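Local coordinates for protein amidohydrolase (Xanthomonas campestris pv. campestris, PDB 4DZH) that probably deaminates adenosine-type nucleosides such as 5'-methylthioadenosine, as a zinc-binding member of the amidohydrolase superfamily, at residues Q378-A388 with Q409-G417; I112-T122 with Y140-Y150. One frame throughout, in Å; residues are numbered along the deposited sequence. Where two conformers were deposited one is given.

Interaction 1 of 2, residues Q378-A388 with Q409-G417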
# COMPACT_ATOMS: atom_id res chain seq x y z
N GLN A 378 25.87 -9.98 9.70
CA GLN A 378 24.90 -10.60 10.60
C GLN A 378 23.74 -11.22 9.84
O GLN A 378 23.31 -10.69 8.80
CB GLN A 378 24.34 -9.53 11.54
CG GLN A 378 25.37 -8.90 12.49
CD GLN A 378 25.91 -9.88 13.51
OE1 GLN A 378 25.18 -10.35 14.39
NE2 GLN A 378 27.19 -10.18 13.43
N ALA A 379 23.25 -12.34 10.34
CA ALA A 379 22.19 -13.09 9.68
C ALA A 379 20.82 -12.51 10.03
O ALA A 379 20.04 -13.14 10.74
CB ALA A 379 22.27 -14.54 10.05
N ASP A 380 20.58 -11.29 9.57
CA ASP A 380 19.24 -10.67 9.62
C ASP A 380 18.58 -10.92 8.25
O ASP A 380 18.92 -10.26 7.24
CB ASP A 380 19.35 -9.17 9.84
CG ASP A 380 19.90 -8.76 11.24
OD1 ASP A 380 20.46 -9.58 12.00
OD2 ASP A 380 19.71 -7.56 11.57
N LEU A 381 17.66 -11.87 8.23
CA LEU A 381 17.16 -12.45 6.98
C LEU A 381 15.66 -12.64 7.04
O LEU A 381 15.11 -12.89 8.13
CB LEU A 381 17.80 -13.81 6.75
CG LEU A 381 19.33 -13.78 6.72
CD1 LEU A 381 19.90 -15.17 6.75
CD2 LEU A 381 19.77 -13.05 5.48
N VAL A 382 15.05 -12.57 5.87
CA VAL A 382 13.60 -12.74 5.73
C VAL A 382 13.28 -13.65 4.53
O VAL A 382 13.83 -13.47 3.43
CB VAL A 382 12.94 -11.35 5.54
CG1 VAL A 382 11.42 -11.54 5.26
CG2 VAL A 382 13.12 -10.54 6.81
N CYS A 383 12.34 -14.58 4.76
CA CYS A 383 11.76 -15.42 3.69
C CYS A 383 10.41 -14.82 3.34
O CYS A 383 9.58 -14.65 4.23
CB CYS A 383 11.55 -16.85 4.17
SG CYS A 383 13.09 -17.82 4.09
N VAL A 384 10.22 -14.54 2.06
CA VAL A 384 8.92 -14.04 1.55
C VAL A 384 8.37 -15.15 0.67
O VAL A 384 8.98 -15.47 -0.35
CB VAL A 384 9.12 -12.73 0.72
CG1 VAL A 384 7.75 -12.17 0.34
CG2 VAL A 384 9.83 -11.71 1.55
N ASP A 385 7.21 -15.70 1.04
CA ASP A 385 6.52 -16.70 0.18
C ASP A 385 6.13 -16.02 -1.12
O ASP A 385 5.43 -15.02 -1.07
CB ASP A 385 5.28 -17.21 0.88
CG ASP A 385 4.49 -18.18 0.02
OD1 ASP A 385 5.14 -18.96 -0.72
OD2 ASP A 385 3.24 -18.12 0.06
N LEU A 386 6.60 -16.51 -2.27
CA LEU A 386 6.23 -15.96 -3.58
C LEU A 386 5.26 -16.90 -4.35
O LEU A 386 4.82 -16.58 -5.48
CB LEU A 386 7.43 -15.55 -4.40
CG LEU A 386 8.24 -14.38 -3.84
CD1 LEU A 386 9.41 -14.14 -4.78
CD2 LEU A 386 7.39 -13.09 -3.70
N SER A 387 4.92 -18.02 -3.74
CA SER A 387 4.06 -19.00 -4.39
C SER A 387 2.59 -18.61 -4.25
O SER A 387 1.72 -19.20 -4.91
CB SER A 387 4.32 -20.39 -3.80
OG SER A 387 3.75 -20.50 -2.50
N ALA A 388 2.29 -17.63 -3.39
CA ALA A 388 0.90 -17.13 -3.29
C ALA A 388 0.42 -16.61 -4.63
O ALA A 388 1.20 -16.09 -5.43
CB ALA A 388 0.80 -16.03 -2.23
N GLN A 409 3.01 -11.94 3.33
CA GLN A 409 3.73 -13.04 2.68
C GLN A 409 5.05 -13.34 3.35
O GLN A 409 5.75 -14.28 2.94
CB GLN A 409 3.94 -12.77 1.22
CG GLN A 409 2.56 -12.63 0.51
CD GLN A 409 2.73 -12.42 -0.95
OE1 GLN A 409 2.36 -11.36 -1.47
NE2 GLN A 409 3.25 -13.43 -1.65
N VAL A 410 5.46 -12.50 4.30
CA VAL A 410 6.63 -12.86 5.10
C VAL A 410 6.34 -14.09 5.94
O VAL A 410 5.37 -14.11 6.70
CB VAL A 410 7.03 -11.66 6.02
CG1 VAL A 410 8.13 -12.07 7.02
CG2 VAL A 410 7.48 -10.46 5.14
N THR A 411 7.15 -15.13 5.84
CA THR A 411 6.89 -16.34 6.63
C THR A 411 7.91 -16.64 7.70
O THR A 411 7.58 -17.16 8.75
CB THR A 411 6.78 -17.57 5.73
OG1 THR A 411 7.99 -17.73 4.98
CG2 THR A 411 5.57 -17.43 4.77
N ASP A 412 9.14 -16.23 7.46
CA ASP A 412 10.21 -16.48 8.44
C ASP A 412 11.16 -15.29 8.53
O ASP A 412 11.46 -14.67 7.51
CB ASP A 412 10.99 -17.75 8.09
CG ASP A 412 10.08 -19.01 7.96
OD1 ASP A 412 9.83 -19.71 8.98
OD2 ASP A 412 9.59 -19.26 6.85
N VAL A 413 11.60 -15.05 9.74
CA VAL A 413 12.49 -13.93 10.06
C VAL A 413 13.53 -14.36 11.07
O VAL A 413 13.22 -14.97 12.12
CB VAL A 413 11.67 -12.80 10.68
CG1 VAL A 413 12.61 -11.69 11.17
CG2 VAL A 413 10.68 -12.28 9.66
N TRP A 414 14.78 -14.02 10.78
CA TRP A 414 15.89 -14.23 11.72
C TRP A 414 16.59 -12.90 11.94
O TRP A 414 16.75 -12.12 10.99
CB TRP A 414 16.93 -15.17 11.14
CG TRP A 414 16.45 -16.56 10.85
CD1 TRP A 414 16.61 -17.68 11.65
CD2 TRP A 414 15.77 -17.00 9.68
NE1 TRP A 414 16.08 -18.79 11.03
CE2 TRP A 414 15.57 -18.41 9.82
CE3 TRP A 414 15.34 -16.37 8.51
CZ2 TRP A 414 14.90 -19.16 8.85
CZ3 TRP A 414 14.67 -17.14 7.53
CH2 TRP A 414 14.47 -18.51 7.72
N ILE A 415 17.04 -12.69 13.18
CA ILE A 415 17.86 -11.51 13.55
C ILE A 415 19.09 -12.06 14.26
O ILE A 415 18.99 -12.76 15.29
CB ILE A 415 17.12 -10.51 14.48
CG1 ILE A 415 15.83 -10.03 13.80
CG2 ILE A 415 18.05 -9.30 14.87
CD1 ILE A 415 15.09 -8.91 14.59
N ALA A 416 20.24 -11.76 13.68
CA ALA A 416 21.52 -12.35 14.16
C ALA A 416 21.41 -13.90 14.22
O ALA A 416 21.91 -14.55 15.15
CB ALA A 416 21.92 -11.77 15.51
N GLY A 417 20.72 -14.45 13.22
CA GLY A 417 20.55 -15.88 13.11
C GLY A 417 19.57 -16.51 14.09
O GLY A 417 19.39 -17.72 14.06
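Leu-381 and Trp-414 face each other as a hydrogen-bonded pair of two antiparallel strands, 381-385 and 410-415, their backbones bonded both ways; the bond from Trp-414 N to Leu-381 O is 2.9 Å long. Cys-383 N bonds to Asp-412 O, but Cys-383 O takes Thr-411 N (3.0 Å) instead of the amide of Asp-412, because a beta bulge shifts the register by one before Val-384 meets Val-410. Asp-412 N is left buried without a partner.

Side-chain polar groups close both ends. Asp-380 OD1 receives Ala-416 N at 2.8 Å on its anti side, 30° out of the carboxylate plane, while OD2 forms a salt bridge with Arg-156. At the other end Gln-409, extended beyond CG, brings NE2 to Asp-385 O in a weak, bent bond, and its OE1 accepts from Gly-406 N.

Apolar contacts lie on both faces. On one, Cys-383 SG, anti to its carbonyl carbon (chi1 -81°), is set at the edge of the Trp-414 ring, 3.8 Å from CZ3, and Leu-381 CB meets CE3 of that ring. On the other, Val-382 crosses Val-410 at about a right angle, CG1 to CG1 3.8 Å, and runs beside Val-413. With strand 69-80 on its far side, strand 381-385 is an inner strand, and this is a bulged antiparallel pair within a mixed beta sheet.

Interaction 2 of 2, residues I112-T122 with Y140-Y150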
# COMPACT_ATOMS: atom_id res chain seq x y z
N ILE A 112 2.49 9.40 28.23
CA ILE A 112 3.91 9.06 28.11
C ILE A 112 4.54 8.69 29.47
O ILE A 112 4.36 9.38 30.48
CB ILE A 112 4.75 10.14 27.35
CG1 ILE A 112 4.53 10.05 25.84
CG2 ILE A 112 6.23 9.91 27.54
CD1 ILE A 112 5.44 11.01 25.03
N GLY A 113 5.27 7.58 29.47
CA GLY A 113 5.98 7.11 30.65
C GLY A 113 6.58 5.76 30.30
O GLY A 113 6.41 5.26 29.17
N PRO A 114 7.25 5.12 31.26
CA PRO A 114 7.92 3.87 30.86
C PRO A 114 7.00 2.74 30.43
O PRO A 114 7.37 1.96 29.55
CB PRO A 114 8.68 3.45 32.14
CG PRO A 114 8.76 4.64 32.95
CD PRO A 114 7.62 5.56 32.61
N GLU A 115 5.82 2.62 31.03
CA GLU A 115 4.91 1.54 30.67
C GLU A 115 4.39 1.72 29.25
O GLU A 115 4.36 0.78 28.46
CB GLU A 115 3.72 1.45 31.64
CG GLU A 115 4.12 1.07 33.05
CD GLU A 115 4.58 -0.37 33.16
OE1 GLU A 115 3.90 -1.27 32.60
OE2 GLU A 115 5.61 -0.61 33.83
N PHE A 116 3.96 2.94 28.95
CA PHE A 116 3.42 3.24 27.64
C PHE A 116 4.48 2.97 26.56
O PHE A 116 4.22 2.33 25.53
CB PHE A 116 2.96 4.70 27.60
CG PHE A 116 2.52 5.18 26.22
CD1 PHE A 116 1.25 4.89 25.74
CD2 PHE A 116 3.41 5.90 25.43
CE1 PHE A 116 0.85 5.32 24.46
CE2 PHE A 116 3.01 6.36 24.15
CZ PHE A 116 1.74 6.07 23.68
N VAL A 117 5.69 3.44 26.83
CA VAL A 117 6.75 3.26 25.86
C VAL A 117 7.12 1.79 25.71
O VAL A 117 7.34 1.30 24.60
CB VAL A 117 7.92 4.14 26.23
CG1 VAL A 117 9.16 3.78 25.42
CG2 VAL A 117 7.54 5.58 26.03
N ALA A 118 7.18 1.06 26.82
CA ALA A 118 7.48 -0.36 26.69
C ALA A 118 6.40 -1.13 25.93
O ALA A 118 6.72 -1.98 25.09
CB ALA A 118 7.74 -1.01 28.07
N ASP A 119 5.12 -0.87 26.23
CA ASP A 119 4.05 -1.63 25.62
C ASP A 119 3.96 -1.28 24.11
O ASP A 119 3.78 -2.20 23.28
CB ASP A 119 2.71 -1.33 26.30
CG ASP A 119 2.61 -1.92 27.72
OD1 ASP A 119 3.49 -2.73 28.10
OD2 ASP A 119 1.64 -1.56 28.42
N GLY A 120 4.06 0.01 23.79
CA GLY A 120 3.95 0.44 22.41
C GLY A 120 5.11 -0.08 21.56
O GLY A 120 4.93 -0.52 20.42
N THR A 121 6.30 -0.07 22.13
CA THR A 121 7.47 -0.60 21.43
C THR A 121 7.34 -2.09 21.19
O THR A 121 7.67 -2.62 20.10
CB THR A 121 8.74 -0.30 22.25
OG1 THR A 121 8.87 1.12 22.39
CG2 THR A 121 9.95 -0.82 21.51
N THR A 122 6.83 -2.81 22.21
CA THR A 122 6.66 -4.23 22.10
C THR A 122 5.61 -4.59 21.03
O THR A 122 5.83 -5.50 20.21
CB THR A 122 6.25 -4.82 23.47
OG1 THR A 122 7.26 -4.52 24.41
CG2 THR A 122 6.06 -6.31 23.36
N TYR A 140 12.23 8.37 20.17
CA TYR A 140 11.16 8.58 21.15
C TYR A 140 11.70 8.83 22.56
O TYR A 140 12.89 8.55 22.87
CB TYR A 140 10.14 7.43 21.19
CG TYR A 140 8.71 7.92 21.51
CD1 TYR A 140 7.98 8.67 20.57
CD2 TYR A 140 8.12 7.65 22.75
CE1 TYR A 140 6.72 9.09 20.85
CE2 TYR A 140 6.85 8.10 23.04
CZ TYR A 140 6.15 8.81 22.09
OH TYR A 140 4.86 9.25 22.36
N PHE A 141 10.81 9.38 23.41
CA PHE A 141 11.08 9.58 24.82
C PHE A 141 11.28 8.23 25.46
O PHE A 141 10.81 7.22 24.96
CB PHE A 141 9.91 10.33 25.46
CG PHE A 141 9.63 11.67 24.82
CD1 PHE A 141 10.41 12.78 25.14
CD2 PHE A 141 8.60 11.82 23.92
CE1 PHE A 141 10.17 14.02 24.56
CE2 PHE A 141 8.34 13.05 23.33
CZ PHE A 141 9.14 14.15 23.66
N PHE A 142 11.97 8.22 26.61
CA PHE A 142 12.21 6.95 27.31
C PHE A 142 12.98 5.95 26.45
O PHE A 142 12.68 4.76 26.44
CB PHE A 142 10.93 6.36 27.93
CG PHE A 142 10.34 7.24 29.00
CD1 PHE A 142 9.48 8.29 28.66
CD2 PHE A 142 10.69 7.07 30.33
CE1 PHE A 142 8.97 9.12 29.63
CE2 PHE A 142 10.19 7.90 31.30
CZ PHE A 142 9.32 8.93 30.96
N ALA A 143 14.01 6.49 25.78
CA ALA A 143 14.91 5.67 24.97
C ALA A 143 15.56 4.57 25.79
O ALA A 143 15.87 3.52 25.23
CB ALA A 143 15.99 6.56 24.32
N ASP A 144 15.75 4.80 27.11
CA ASP A 144 16.34 3.77 27.97
C ASP A 144 15.48 2.52 27.98
O ASP A 144 15.96 1.38 27.83
CB ASP A 144 16.61 4.30 29.39
CG ASP A 144 15.36 4.83 30.10
OD1 ASP A 144 14.35 5.18 29.45
OD2 ASP A 144 15.40 4.91 31.36
N VAL A 145 14.16 2.70 28.12
CA VAL A 145 13.22 1.60 28.12
C VAL A 145 13.21 0.95 26.74
O VAL A 145 13.26 -0.28 26.62
CB VAL A 145 11.80 2.11 28.44
CG1 VAL A 145 10.78 1.01 28.24
CG2 VAL A 145 11.75 2.69 29.88
N GLN A 146 13.22 1.77 25.68
CA GLN A 146 13.18 1.20 24.34
C GLN A 146 14.39 0.31 24.05
O GLN A 146 14.22 -0.76 23.49
CB GLN A 146 13.14 2.29 23.30
CG GLN A 146 11.85 3.09 23.43
CD GLN A 146 11.70 4.07 22.27
OE1 GLN A 146 12.51 5.00 22.13
NE2 GLN A 146 10.66 3.88 21.46
N ALA A 147 15.57 0.78 24.39
CA ALA A 147 16.79 -0.01 24.16
C ALA A 147 16.67 -1.36 24.87
O ALA A 147 16.93 -2.40 24.28
CB ALA A 147 18.04 0.77 24.61
N ALA A 148 16.21 -1.32 26.11
CA ALA A 148 16.06 -2.56 26.89
C ALA A 148 15.05 -3.49 26.24
O ALA A 148 15.29 -4.71 26.14
CB ALA A 148 15.67 -2.24 28.32
N VAL A 149 13.91 -2.92 25.79
CA VAL A 149 12.86 -3.70 25.14
C VAL A 149 13.33 -4.32 23.84
O VAL A 149 13.16 -5.51 23.64
CB VAL A 149 11.58 -2.89 24.89
CG1 VAL A 149 10.60 -3.67 24.05
CG2 VAL A 149 10.97 -2.51 26.21
N TYR A 150 13.97 -3.54 22.98
CA TYR A 150 14.54 -4.10 21.76
C TYR A 150 15.55 -5.23 22.07
O TYR A 150 15.50 -6.29 21.44
CB TYR A 150 15.18 -3.02 20.90
CG TYR A 150 14.16 -2.12 20.20
CD1 TYR A 150 13.17 -2.63 19.36
CD2 TYR A 150 14.22 -0.74 20.36
CE1 TYR A 150 12.27 -1.80 18.71
CE2 TYR A 150 13.31 0.08 19.69
CZ TYR A 150 12.35 -0.46 18.90
OH TYR A 150 11.42 0.33 18.22
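Ile-112 spreads over three aromatic residues just ahead of helix 143-150. Its CD1 meets the Tyr-140 hydroxyl, OH at 3.3 Å, and also touches Phe-141 CD2 at 3.4 Å, the Ile-112 and Phe-141 side chains crossing at about a right angle, while CG2, anti to the backbone N, reaches Phe-142 CE1 at 3.5 Å. The backbone of Gly-113 and Pro-114 then lies over one face of the Phe-142 ring, with Gly-113 CA making a CH-pi contact 4.0 Å from the ring centroid.

Further along, Val-117 splits its methyls: CG2 lies at the edge of the Tyr-140 ring, and CG1 packs across Gln-146 CG at 3.4 Å. Ala-118 CB packs against both Val-145 CG1 and Val-149 CG2. Thr-121 points its CG2 at the face of Tyr-150, 3.6 Å from CZ; its OG1 is bonded to Val-117 O and takes a weak bond from Gln-146 NE2.

The short helix segments run the same general way, 36° apart and 8.9 Å at closest approach. Tyr-140 OH bonds to Glu-108, and its side chain lies about 4 Å from that of the zinc ligand His-81. Helix 114-130, strand 133-139 and helix 143-152 follow one another along the barrel; helix 174-188 packs against Ala-143 and Ala-147, and Tyr-150 OH bonds to Glu-138 of the strand.

Overall arrangement
Interaction 2 comes first along the chain and closes well before interaction 1 opens. Their centres are about 26 Å apart and their nearest atoms about 7 Å, without touching. The fold joins them through strand 133-139: it leads from one helix of interaction 2 to the other, and its Thr-134 touches Asp-380, Val-413 and Ile-415 of interaction 1. Its neighbour, strand 69-80, pairs with strand 381-385 and carries the zinc ligand His-79. Interaction 2 is thus helix packing around the parallel strands of the TIM-barrel, with the side chain of Tyr-140 about 8 Å from a bound zinc ion, whereas interaction 1 extends the same sheet with late antiparallel strands, away from the zinc sites.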